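Local coordinates for protein thioredoxin (TrxA-1) (Sulfolobus solfataricus, PDB 3TCO) that probably acts as a protein-disulfide reductase, passing electrons through a redox-active pair of cysteines on a thioredoxin fold, at residues K22-C33 and V73-N84; L7-D15 and N64-S72. One frame throughout, in Å; residues are numbered along the deposited sequence.

Contact 1: K22-C33 and V73-N84; sequences KLVLVDCWAEWC and VLNIPTTLIFVN. With EDO (1,2-ethanediol), chain E.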
loop_
_atom_site.group_PDB
_atom_site.type_symbol
_atom_site.label_atom_id
_atom_site.label_comp_id
_atom_site.label_asym_id
_atom_site.label_seq_id
_atom_site.Cartn_x
_atom_site.Cartn_y
_atom_site.Cartn_z
ATOM N N LYS A 22 -12.644 2.938 4.413
ATOM C CA LYS A 22 -13.174 2.457 3.140
ATOM C C LYS A 22 -12.109 1.988 2.153
ATOM O O LYS A 22 -12.214 0.897 1.602
ATOM C CB LYS A 22 -14.044 3.525 2.465
ATOM C CG LYS A 22 -14.469 3.111 1.059
ATOM C CD LYS A 22 -15.368 4.146 0.384
ATOM C CE LYS A 22 -15.719 3.685 -1.023
ATOM N NZ LYS A 22 -16.773 4.519 -1.658
ATOM N N LEU A 23 -11.100 2.822 1.911
ATOM C CA LEU A 23 -10.040 2.468 0.982
ATOM C C LEU A 23 -8.686 2.510 1.660
ATOM O O LEU A 23 -8.274 3.543 2.212
ATOM C CB LEU A 23 -10.033 3.413 -0.234
ATOM C CG LEU A 23 -8.796 3.313 -1.148
ATOM C CD1 LEU A 23 -8.751 1.930 -1.822
ATOM C CD2 LEU A 23 -8.838 4.399 -2.225
ATOM N N VAL A 24 -7.983 1.385 1.599
ATOM C CA VAL A 24 -6.664 1.289 2.203
ATOM C C VAL A 24 -5.707 0.611 1.232
ATOM O O VAL A 24 -5.994 -0.477 0.722
ATOM C CB VAL A 24 -6.683 0.459 3.508
ATOM C CG1 VAL A 24 -5.275 0.414 4.113
ATOM C CG2 VAL A 24 -7.659 1.077 4.529
ATOM N N LEU A 25 -4.589 1.276 0.957
ATOM C CA LEU A 25 -3.566 0.729 0.071
ATOM C C LEU A 25 -2.396 0.325 0.945
ATOM O O LEU A 25 -2.162 0.921 1.996
ATOM C CB LEU A 25 -3.107 1.764 -0.969
ATOM C CG LEU A 25 -4.159 2.189 -1.999
ATOM C CD1 LEU A 25 -4.975 3.362 -1.451
ATOM C CD2 LEU A 25 -3.462 2.603 -3.289
ATOM N N VAL A 26 -1.657 -0.687 0.512
ATOM C CA VAL A 26 -0.523 -1.156 1.293
ATOM C C VAL A 26 0.683 -1.384 0.399
ATOM O O VAL A 26 0.706 -2.332 -0.382
ATOM C CB VAL A 26 -0.847 -2.493 2.026
ATOM C CG1 VAL A 26 0.318 -2.870 2.950
ATOM C CG2 VAL A 26 -2.139 -2.367 2.823
ATOM N N ASP A 27 1.667 -0.497 0.501
ATOM C CA ASP A 27 2.893 -0.610 -0.287
ATOM C C ASP A 27 3.821 -1.567 0.480
ATOM O O ASP A 27 4.321 -1.234 1.546
ATOM C CB ASP A 27 3.538 0.778 -0.455
ATOM C CG ASP A 27 4.962 0.715 -1.024
ATOM O OD1 ASP A 27 5.339 -0.291 -1.651
ATOM O OD2 ASP A 27 5.702 1.696 -0.849
ATOM N N CYS A 28 3.977 -2.778 -0.045
ATOM C CA CYS A 28 4.840 -3.787 0.565
ATOM C C CYS A 28 6.238 -3.525 -0.003
ATOM O O CYS A 28 6.461 -3.614 -1.217
ATOM C CB CYS A 28 4.318 -5.174 0.200
ATOM S SG CYS A 28 2.598 -5.460 0.796
ATOM N N TRP A 29 7.179 -3.189 0.877
ATOM C CA TRP A 29 8.526 -2.824 0.445
ATOM C C TRP A 29 9.638 -3.327 1.362
ATOM O O TRP A 29 9.390 -3.989 2.361
ATOM C CB TRP A 29 8.630 -1.303 0.414
ATOM C CG TRP A 29 8.539 -0.736 1.815
ATOM C CD1 TRP A 29 7.442 -0.735 2.628
ATOM C CD2 TRP A 29 9.611 -0.179 2.590
ATOM N NE1 TRP A 29 7.763 -0.220 3.863
ATOM C CE2 TRP A 29 9.086 0.130 3.869
ATOM C CE3 TRP A 29 10.962 0.085 2.332
ATOM C CZ2 TRP A 29 9.866 0.691 4.889
ATOM C CZ3 TRP A 29 11.743 0.643 3.346
ATOM C CH2 TRP A 29 11.188 0.941 4.611
ATOM N N ALA A 30 10.864 -2.954 1.002
ATOM C CA ALA A 30 12.076 -3.283 1.753
ATOM C C ALA A 30 13.154 -2.313 1.270
ATOM O O ALA A 30 13.180 -1.951 0.093
ATOM C CB ALA A 30 12.500 -4.727 1.500
ATOM N N GLU A 31 14.036 -1.889 2.169
ATOM C CA GLU A 31 15.083 -0.933 1.804
ATOM C C GLU A 31 16.096 -1.420 0.753
ATOM O O GLU A 31 16.668 -0.615 0.015
ATOM C CB GLU A 31 15.840 -0.484 3.060
ATOM C CG GLU A 31 16.394 0.928 2.948
ATOM C CD GLU A 31 17.327 1.292 4.085
ATOM O OE1 GLU A 31 17.064 0.875 5.236
ATOM O OE2 GLU A 31 18.321 2.010 3.832
ATOM N N TRP A 32 16.307 -2.730 0.678
ATOM C CA TRP A 32 17.275 -3.293 -0.265
ATOM C C TRP A 32 16.738 -3.461 -1.681
ATOM O O TRP A 32 17.460 -3.902 -2.582
ATOM C CB TRP A 32 17.740 -4.662 0.232
ATOM C CG TRP A 32 16.603 -5.542 0.690
ATOM C CD1 TRP A 32 16.246 -5.808 1.980
ATOM C CD2 TRP A 32 15.729 -6.327 -0.137
ATOM N NE1 TRP A 32 15.220 -6.719 2.012
ATOM C CE2 TRP A 32 14.880 -7.056 0.729
ATOM C CE3 TRP A 32 15.586 -6.489 -1.522
ATOM C CZ2 TRP A 32 13.899 -7.940 0.255
ATOM C CZ3 TRP A 32 14.612 -7.369 -1.997
ATOM C CH2 TRP A 32 13.780 -8.084 -1.105
ATOM N N CYS A 33 15.469 -3.121 -1.865
ATOM C CA CYS A 33 14.799 -3.284 -3.142
ATOM C C CYS A 33 14.859 -2.021 -4.000
ATOM O O CYS A 33 14.269 -0.993 -3.664
ATOM C CB CYS A 33 13.363 -3.746 -2.858
ATOM S SG CYS A 33 12.092 -3.514 -4.141
ATOM N N VAL A 73 2.746 -12.229 -1.017
ATOM C CA VAL A 73 3.610 -11.216 -1.594
ATOM C C VAL A 73 4.973 -11.862 -1.852
ATOM O O VAL A 73 5.828 -11.923 -0.963
ATOM C CB VAL A 73 3.761 -10.023 -0.641
ATOM C CG1 VAL A 73 4.739 -9.011 -1.217
ATOM C CG2 VAL A 73 2.388 -9.386 -0.407
ATOM N N LEU A 74 5.165 -12.345 -3.075
ATOM C CA LEU A 74 6.414 -13.007 -3.453
ATOM C C LEU A 74 7.423 -12.063 -4.096
ATOM O O LEU A 74 8.633 -12.315 -4.066
ATOM C CB LEU A 74 6.123 -14.163 -4.409
ATOM C CG LEU A 74 5.232 -15.275 -3.846
ATOM C CD1 LEU A 74 5.035 -16.356 -4.902
ATOM C CD2 LEU A 74 5.871 -15.866 -2.588
ATOM N N ASN A 75 6.919 -10.984 -4.684
ATOM C CA ASN A 75 7.771 -9.992 -5.333
ATOM C C ASN A 75 7.424 -8.602 -4.808
ATOM O O ASN A 75 6.280 -8.329 -4.449
ATOM C CB ASN A 75 7.558 -10.015 -6.849
ATOM C CG ASN A 75 8.113 -11.266 -7.505
ATOM O OD1 ASN A 75 9.300 -11.337 -7.829
ATOM N ND2 ASN A 75 7.258 -12.261 -7.690
ATOM N N ILE A 76 8.415 -7.727 -4.741
ATOM C CA ILE A 76 8.158 -6.368 -4.298
ATOM C C ILE A 76 8.816 -5.423 -5.296
ATOM O O ILE A 76 9.800 -5.777 -5.947
ATOM C CB ILE A 76 8.693 -6.086 -2.858
ATOM C CG1 ILE A 76 10.180 -6.443 -2.748
ATOM C CG2 ILE A 76 7.865 -6.870 -1.824
ATOM C CD1 ILE A 76 10.812 -5.969 -1.457
ATOM N N PRO A 77 8.288 -4.198 -5.410
ATOM C CA PRO A 77 7.133 -3.807 -4.596
ATOM C C PRO A 77 5.813 -4.419 -5.035
ATOM O O PRO A 77 5.663 -4.850 -6.176
ATOM C CB PRO A 77 7.123 -2.290 -4.716
ATOM C CG PRO A 77 7.702 -2.041 -6.088
ATOM C CD PRO A 77 8.824 -3.057 -6.177
ATOM N N THR A 78 4.875 -4.489 -4.095
ATOM C CA THR A 78 3.525 -4.971 -4.356
ATOM C C THR A 78 2.610 -4.019 -3.605
ATOM O O THR A 78 2.872 -3.682 -2.451
ATOM C CB THR A 78 3.262 -6.386 -3.809
ATOM O OG1 THR A 78 3.932 -7.352 -4.633
ATOM C CG2 THR A 78 1.763 -6.670 -3.811
ATOM N N THR A 79 1.542 -3.581 -4.258
ATOM C CA THR A 79 0.607 -2.677 -3.614
ATOM C C THR A 79 -0.745 -3.367 -3.492
ATOM O O THR A 79 -1.449 -3.563 -4.490
ATOM C CB THR A 79 0.444 -1.376 -4.433
ATOM O OG1 THR A 79 1.725 -0.754 -4.613
ATOM C CG2 THR A 79 -0.449 -0.411 -3.705
ATOM N N LEU A 80 -1.090 -3.757 -2.270
ATOM C CA LEU A 80 -2.367 -4.404 -1.999
ATOM C C LEU A 80 -3.408 -3.299 -1.940
ATOM O O LEU A 80 -3.111 -2.196 -1.463
ATOM C CB LEU A 80 -2.333 -5.098 -0.637
ATOM C CG LEU A 80 -1.188 -6.096 -0.412
ATOM C CD1 LEU A 80 -1.221 -6.593 1.044
ATOM C CD2 LEU A 80 -1.330 -7.244 -1.405
ATOM N N ILE A 81 -4.609 -3.583 -2.429
ATOM C CA ILE A 81 -5.680 -2.599 -2.367
ATOM C C ILE A 81 -6.906 -3.208 -1.686
ATOM O O ILE A 81 -7.439 -4.237 -2.120
ATOM C CB ILE A 81 -6.057 -2.074 -3.763
ATOM C CG1 ILE A 81 -4.803 -1.456 -4.415
ATOM C CG2 ILE A 81 -7.193 -1.030 -3.634
ATOM C CD1 ILE A 81 -5.017 -0.898 -5.773
ATOM N N PHE A 82 -7.333 -2.566 -0.605
ATOM C CA PHE A 82 -8.483 -3.033 0.167
ATOM C C PHE A 82 -9.615 -2.028 0.111
ATOM O O PHE A 82 -9.387 -0.835 0.292
ATOM C CB PHE A 82 -8.110 -3.224 1.638
ATOM C CG PHE A 82 -7.103 -4.315 1.883
ATOM C CD1 PHE A 82 -5.733 -4.053 1.808
ATOM C CD2 PHE A 82 -7.526 -5.604 2.189
ATOM C CE1 PHE A 82 -4.791 -5.073 2.042
ATOM C CE2 PHE A 82 -6.588 -6.634 2.421
ATOM C CZ PHE A 82 -5.227 -6.359 2.347
ATOM N N VAL A 83 -10.831 -2.516 -0.116
ATOM C CA VAL A 83 -12.008 -1.657 -0.153
ATOM C C VAL A 83 -13.070 -2.329 0.713
ATOM O O VAL A 83 -13.390 -3.500 0.522
ATOM C CB VAL A 83 -12.528 -1.459 -1.605
ATOM C CG1 VAL A 83 -13.851 -0.663 -1.600
ATOM C CG2 VAL A 83 -11.481 -0.712 -2.429
ATOM N N ASN A 84 -13.606 -1.579 1.666
ATOM C CA ASN A 84 -14.606 -2.108 2.588
ATOM C C ASN A 84 -14.095 -3.357 3.298
ATOM O O ASN A 84 -14.821 -4.340 3.466
ATOM C CB ASN A 84 -15.928 -2.403 1.868
ATOM C CG ASN A 84 -16.580 -1.145 1.330
ATOM O OD1 ASN A 84 -16.600 -0.117 2.010
ATOM N ND2 ASN A 84 -17.118 -1.214 0.113
HETATM C C1 EDO E . -15.481 -5.267 -1.598
HETATM O O1 EDO E . -15.278 -5.016 -0.206
HETATM C C2 EDO E . -15.817 -3.953 -2.304
HETATM O O2 EDO E . -16.997 -3.395 -1.717
#

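Contact 2: L7-D15 and N64-S72; sequences LVLTEENFD and NQKIADKYS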
loop_
_atom_site.group_PDB
_atom_site.type_symbol
_atom_site.label_atom_id
_atom_site.label_comp_id
_atom_site.label_asym_id
_atom_site.label_seq_id
_atom_site.Cartn_x
_atom_site.Cartn_y
_atom_site.Cartn_z
ATOM N N LEU A 7 1.248 5.623 6.225
ATOM C CA LEU A 7 1.163 5.025 7.551
ATOM C C LEU A 7 1.847 3.677 7.660
ATOM O O LEU A 7 1.569 2.763 6.879
ATOM C CB LEU A 7 -0.319 4.849 7.927
ATOM C CG LEU A 7 -0.659 3.995 9.159
ATOM C CD1 LEU A 7 -0.295 4.743 10.417
ATOM C CD2 LEU A 7 -2.144 3.663 9.162
ATOM N N VAL A 8 2.724 3.545 8.648
ATOM C CA VAL A 8 3.401 2.278 8.882
ATOM C C VAL A 8 2.394 1.247 9.424
ATOM O O VAL A 8 1.654 1.509 10.374
ATOM C CB VAL A 8 4.544 2.438 9.915
ATOM C CG1 VAL A 8 5.126 1.070 10.256
ATOM C CG2 VAL A 8 5.643 3.355 9.354
ATOM N N LEU A 9 2.371 0.076 8.812
ATOM C CA LEU A 9 1.479 -0.988 9.237
ATOM C C LEU A 9 2.269 -2.186 9.722
ATOM O O LEU A 9 3.312 -2.516 9.144
ATOM C CB LEU A 9 0.607 -1.452 8.071
ATOM C CG LEU A 9 -0.438 -0.472 7.520
ATOM C CD1 LEU A 9 -1.099 -1.021 6.254
ATOM C CD2 LEU A 9 -1.457 -0.213 8.609
ATOM N N THR A 10 1.773 -2.817 10.787
ATOM C CA THR A 10 2.355 -4.048 11.322
ATOM C C THR A 10 1.167 -4.891 11.771
ATOM O O THR A 10 0.008 -4.496 11.600
ATOM C CB THR A 10 3.255 -3.832 12.559
ATOM O OG1 THR A 10 2.450 -3.409 13.662
ATOM C CG2 THR A 10 4.331 -2.783 12.272
ATOM N N GLU A 11 1.443 -6.054 12.341
ATOM C CA GLU A 11 0.375 -6.921 12.819
ATOM C C GLU A 11 -0.428 -6.190 13.887
ATOM O O GLU A 11 -1.589 -6.512 14.133
ATOM C CB GLU A 11 0.965 -8.207 13.405
ATOM C CG GLU A 11 0.526 -9.480 12.704
ATOM C CD GLU A 11 1.651 -10.511 12.627
ATOM O OE1 GLU A 11 2.383 -10.677 13.633
ATOM O OE2 GLU A 11 1.800 -11.155 11.565
ATOM N N GLU A 12 0.184 -5.195 14.519
ATOM C CA GLU A 12 -0.502 -4.445 15.566
ATOM C C GLU A 12 -1.695 -3.624 15.070
ATOM O O GLU A 12 -2.700 -3.524 15.767
ATOM C CB GLU A 12 0.496 -3.546 16.302
ATOM C CG GLU A 12 0.069 -3.122 17.697
ATOM C CD GLU A 12 -1.018 -2.062 17.686
ATOM O OE1 GLU A 12 -0.876 -1.101 16.905
ATOM O OE2 GLU A 12 -1.997 -2.185 18.464
ATOM N N ASN A 13 -1.619 -3.056 13.866
ATOM C CA ASN A 13 -2.749 -2.239 13.377
ATOM C C ASN A 13 -3.284 -2.590 11.996
ATOM O O ASN A 13 -4.234 -1.965 11.516
ATOM C CB ASN A 13 -2.362 -0.746 13.400
ATOM C CG ASN A 13 -1.204 -0.417 12.467
ATOM O OD1 ASN A 13 -0.449 -1.301 12.054
ATOM N ND2 ASN A 13 -1.052 0.873 12.138
ATOM N N PHE A 14 -2.701 -3.604 11.359
ATOM C CA PHE A 14 -3.125 -3.968 10.010
ATOM C C PHE A 14 -4.623 -4.175 9.835
ATOM O O PHE A 14 -5.257 -3.517 9.002
ATOM C CB PHE A 14 -2.409 -5.230 9.542
ATOM C CG PHE A 14 -2.575 -5.510 8.075
ATOM C CD1 PHE A 14 -1.719 -4.930 7.142
ATOM C CD2 PHE A 14 -3.579 -6.368 7.624
ATOM C CE1 PHE A 14 -1.849 -5.200 5.786
ATOM C CE2 PHE A 14 -3.720 -6.644 6.265
ATOM C CZ PHE A 14 -2.848 -6.057 5.343
ATOM N N ASP A 15 -5.183 -5.099 10.605
ATOM C CA ASP A 15 -6.598 -5.402 10.491
ATOM C C ASP A 15 -7.533 -4.243 10.818
ATOM O O ASP A 15 -8.443 -3.962 10.040
ATOM C CB ASP A 15 -6.965 -6.623 11.346
ATOM C CG ASP A 15 -6.425 -7.916 10.768
ATOM O OD1 ASP A 15 -5.983 -7.904 9.596
ATOM O OD2 ASP A 15 -6.448 -8.944 11.481
ATOM N N ASN A 64 7.423 -7.967 8.642
ATOM C CA ASN A 64 6.043 -8.457 8.641
ATOM C C ASN A 64 5.911 -9.676 7.736
ATOM O O ASN A 64 5.041 -9.724 6.868
ATOM C CB ASN A 64 5.100 -7.353 8.142
ATOM C CG ASN A 64 5.081 -6.152 9.061
ATOM O OD1 ASN A 64 4.522 -6.209 10.156
ATOM N ND2 ASN A 64 5.712 -5.062 8.631
ATOM N N GLN A 65 6.773 -10.667 7.949
ATOM C CA GLN A 65 6.761 -11.856 7.114
ATOM C C GLN A 65 5.425 -12.578 7.058
ATOM O O GLN A 65 4.962 -12.964 5.982
ATOM C CB GLN A 65 7.871 -12.813 7.554
ATOM C CG GLN A 65 9.258 -12.243 7.317
ATOM C CD GLN A 65 10.378 -13.178 7.741
ATOM O OE1 GLN A 65 10.547 -13.476 8.930
ATOM N NE2 GLN A 65 11.155 -13.644 6.766
ATOM N N LYS A 66 4.784 -12.744 8.203
ATOM C CA LYS A 66 3.504 -13.435 8.221
ATOM C C LYS A 66 2.435 -12.728 7.389
ATOM O O LYS A 66 1.656 -13.371 6.699
ATOM C CB LYS A 66 3.023 -13.608 9.659
ATOM C CG LYS A 66 3.898 -14.551 10.464
ATOM C CD LYS A 66 3.082 -15.256 11.540
ATOM C CE LYS A 66 3.855 -16.427 12.139
ATOM N NZ LYS A 66 3.009 -17.219 13.082
ATOM N N ILE A 67 2.390 -11.405 7.449
ATOM C CA ILE A 67 1.384 -10.692 6.660
ATOM C C ILE A 67 1.706 -10.820 5.170
ATOM O O ILE A 67 0.820 -11.073 4.359
ATOM C CB ILE A 67 1.315 -9.202 7.056
ATOM C CG1 ILE A 67 0.762 -9.084 8.484
ATOM C CG2 ILE A 67 0.448 -8.428 6.049
ATOM C CD1 ILE A 67 0.723 -7.648 9.038
ATOM N N ALA A 68 2.977 -10.640 4.819
ATOM C CA ALA A 68 3.390 -10.753 3.429
ATOM C C ALA A 68 2.995 -12.132 2.916
ATOM O O ALA A 68 2.448 -12.262 1.819
ATOM C CB ALA A 68 4.912 -10.541 3.301
ATOM N N ASP A 69 3.246 -13.158 3.727
ATOM C CA ASP A 69 2.912 -14.531 3.355
ATOM C C ASP A 69 1.405 -14.697 3.208
ATOM O O ASP A 69 0.929 -15.289 2.241
ATOM C CB ASP A 69 3.438 -15.529 4.399
ATOM C CG ASP A 69 4.953 -15.633 4.406
ATOM O OD1 ASP A 69 5.577 -15.427 3.342
ATOM O OD2 ASP A 69 5.529 -15.938 5.475
ATOM N N LYS A 70 0.652 -14.163 4.165
ATOM C CA LYS A 70 -0.799 -14.264 4.119
ATOM C C LYS A 70 -1.352 -13.823 2.765
ATOM O O LYS A 70 -2.245 -14.469 2.223
ATOM C CB LYS A 70 -1.427 -13.422 5.235
ATOM C CG LYS A 70 -2.949 -13.490 5.280
ATOM C CD LYS A 70 -3.537 -12.877 6.561
ATOM C CE LYS A 70 -5.059 -12.898 6.498
ATOM N NZ LYS A 70 -5.727 -12.315 7.695
ATOM N N TYR A 71 -0.823 -12.733 2.215
ATOM C CA TYR A 71 -1.310 -12.240 0.927
ATOM C C TYR A 71 -0.410 -12.607 -0.249
ATOM O O TYR A 71 -0.438 -11.949 -1.288
ATOM C CB TYR A 71 -1.511 -10.718 0.989
ATOM C CG TYR A 71 -2.579 -10.318 1.973
ATOM C CD1 TYR A 71 -2.247 -9.932 3.274
ATOM C CD2 TYR A 71 -3.931 -10.392 1.634
ATOM C CE1 TYR A 71 -3.228 -9.635 4.209
ATOM C CE2 TYR A 71 -4.929 -10.096 2.572
ATOM C CZ TYR A 71 -4.567 -9.719 3.854
ATOM O OH TYR A 71 -5.531 -9.423 4.792
ATOM N N SER A 72 0.373 -13.667 -0.067
ATOM C CA SER A 72 1.293 -14.180 -1.076
ATOM C C SER A 72 2.161 -13.136 -1.785
ATOM O O SER A 72 2.312 -13.161 -3.008
ATOM C CB SER A 72 0.517 -14.997 -2.113
ATOM O OG SER A 72 -0.515 -14.219 -2.694
HETATM O O HOH W 1 5.911 -1.803 8.169
HETATM O O HOH W 2 3.885 -7.846 11.932
HETATM O O HOH W 3 3.663 -9.849 10.286
HETATM O O HOH W 4 -5.258 -9.732 7.700
#

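Contact 1: K22-C33 and V73-N84
Ile76 pushes its CD1 methyl into the turn of the 22-33 segment, where Ala30 CB waits at 3.6 Å, with Cys33 CB and Trp32 CH2 each 3.7 Å from it. The methyl gets there because CG1 sits between the backbone N and the carbonyl carbon (chi1 54°), which turns CG2 back against Cys28 O. Cys33 SG lies beside Ile76 CG1 and 3.9 Å from Pro77 CD, and its disulfide to Cys36 closes the redox centre. This is the active-site corner of the thioredoxin fold: the CxxC cysteine at the N-cap of helix 34-49 faces the proline that follows a cis peptide bond, a hallmark of the family. Replacing Ile76 with an alanine would probably open a gap between Ala30, Trp32 and Cys33 and let the indole shift, although its NE1 would still have Asp62 to hold it.

Behind this corner strands 23-29 and 78-83 run antiparallel at the middle of the sheet. Cys28 N gives a nearly straight bond to Thr78 O (2.8 Å), while the return bond from Thr78 N to Cys28 O is weak. Tight packing continues on the face carrying Val26, Cys28, Leu80 and Phe82: Val26 CG2 lies 3.9 Å from Phe82 CE1, and Cys28 SG touches Leu80 CD1. On the other face Leu23 CD1 fits against Ile81 CG2 and Val83 CG2, under helix 97-107. Asp27 OD1 is buried near Pro77 CB and finds no polar partner.

At the far end the pairing runs out to solvent. Asn84 N still reaches Lys22 O, but Lys22 CG merely passes alongside Asn84 OD1 at 4.0 Å, and a 1,2-ethanediol, probably from the crystallisation liquor, accepts from Asn84 ND2 through O2 (2.8 Å) and gives O1 to Val83 O.

Contact 2: L7-D15 and N64-S72
Phe14 carries CG opposite its backbone N (chi1 -168°), and Ile67 turns CG2 the same way relative to its own N while CG1 stands beside that N; these settings run the two side chains alongside in opposite senses and lay the CG2 methyl over one face of the phenyl ring. The result is a CH-pi contact, CG2 lying 4.2 Å from the centroid of the Phe14 ring and 18° off its normal. In the thioredoxin fold this joins the start of helix 14-20 to helix 65-70, both on the same side of the central sheet, with Leu59 and Val26 of the strands beneath.

The other branch of Ile67 ends in CD1, which rests against the backbone of Glu11 and against Phe14 CB. At the ring's far end Phe14 CE2 meets Tyr71 CE1 at 3.7 Å, the two rings approaching obliquely with their planes at 41°.

Beyond Ile67 the contact turns polar and indirect, with no direct hydrogen bond joining the segments. Thr10 begins an ST turn, its OG1 accepting from Glu12 N, and brings its CA and CB up to Asn64 OD1. That oxygen takes a hydrogen bond from a water (2.5 Å) that in turn accepts from Glu11 N, while Asn64 ND2 is held by Asn60 O. On the solvent side Glu11 OE2 lies 3.3 Å from Lys66 CB, yet the lysine ammonium is carried away from it, and the opposite charges do not touch. Near the Tyr71 hydroxyl one water receives a hydrogen bond from Lys70 NZ, pairs with Tyr71 OH and donates to Asp15 OD1 at 2.7 Å.

From the N terminus the chain enters contact 2 at strand 7-8 and the start of helix 14-20, then lays down strand 23-29, the first half of contact 1. Helix 34-49 and strand 55-60 follow before residues 64-72 return to close contact 2; shortly afterwards 73-84 closes contact 1. The two loops therefore cross rather than nest. Contact 1 joins two neighbouring strands within the sheet, whereas contact 2 sets the loop and first turn of helix 14-20 against helix 65-70 on one face of the sheet. They meet directly: Val73 N probably bonds to Ala68 O in the Schellman motif ending helix 65-70, Phe82 packs against Tyr71 and Phe14, and Val26 touches Leu9.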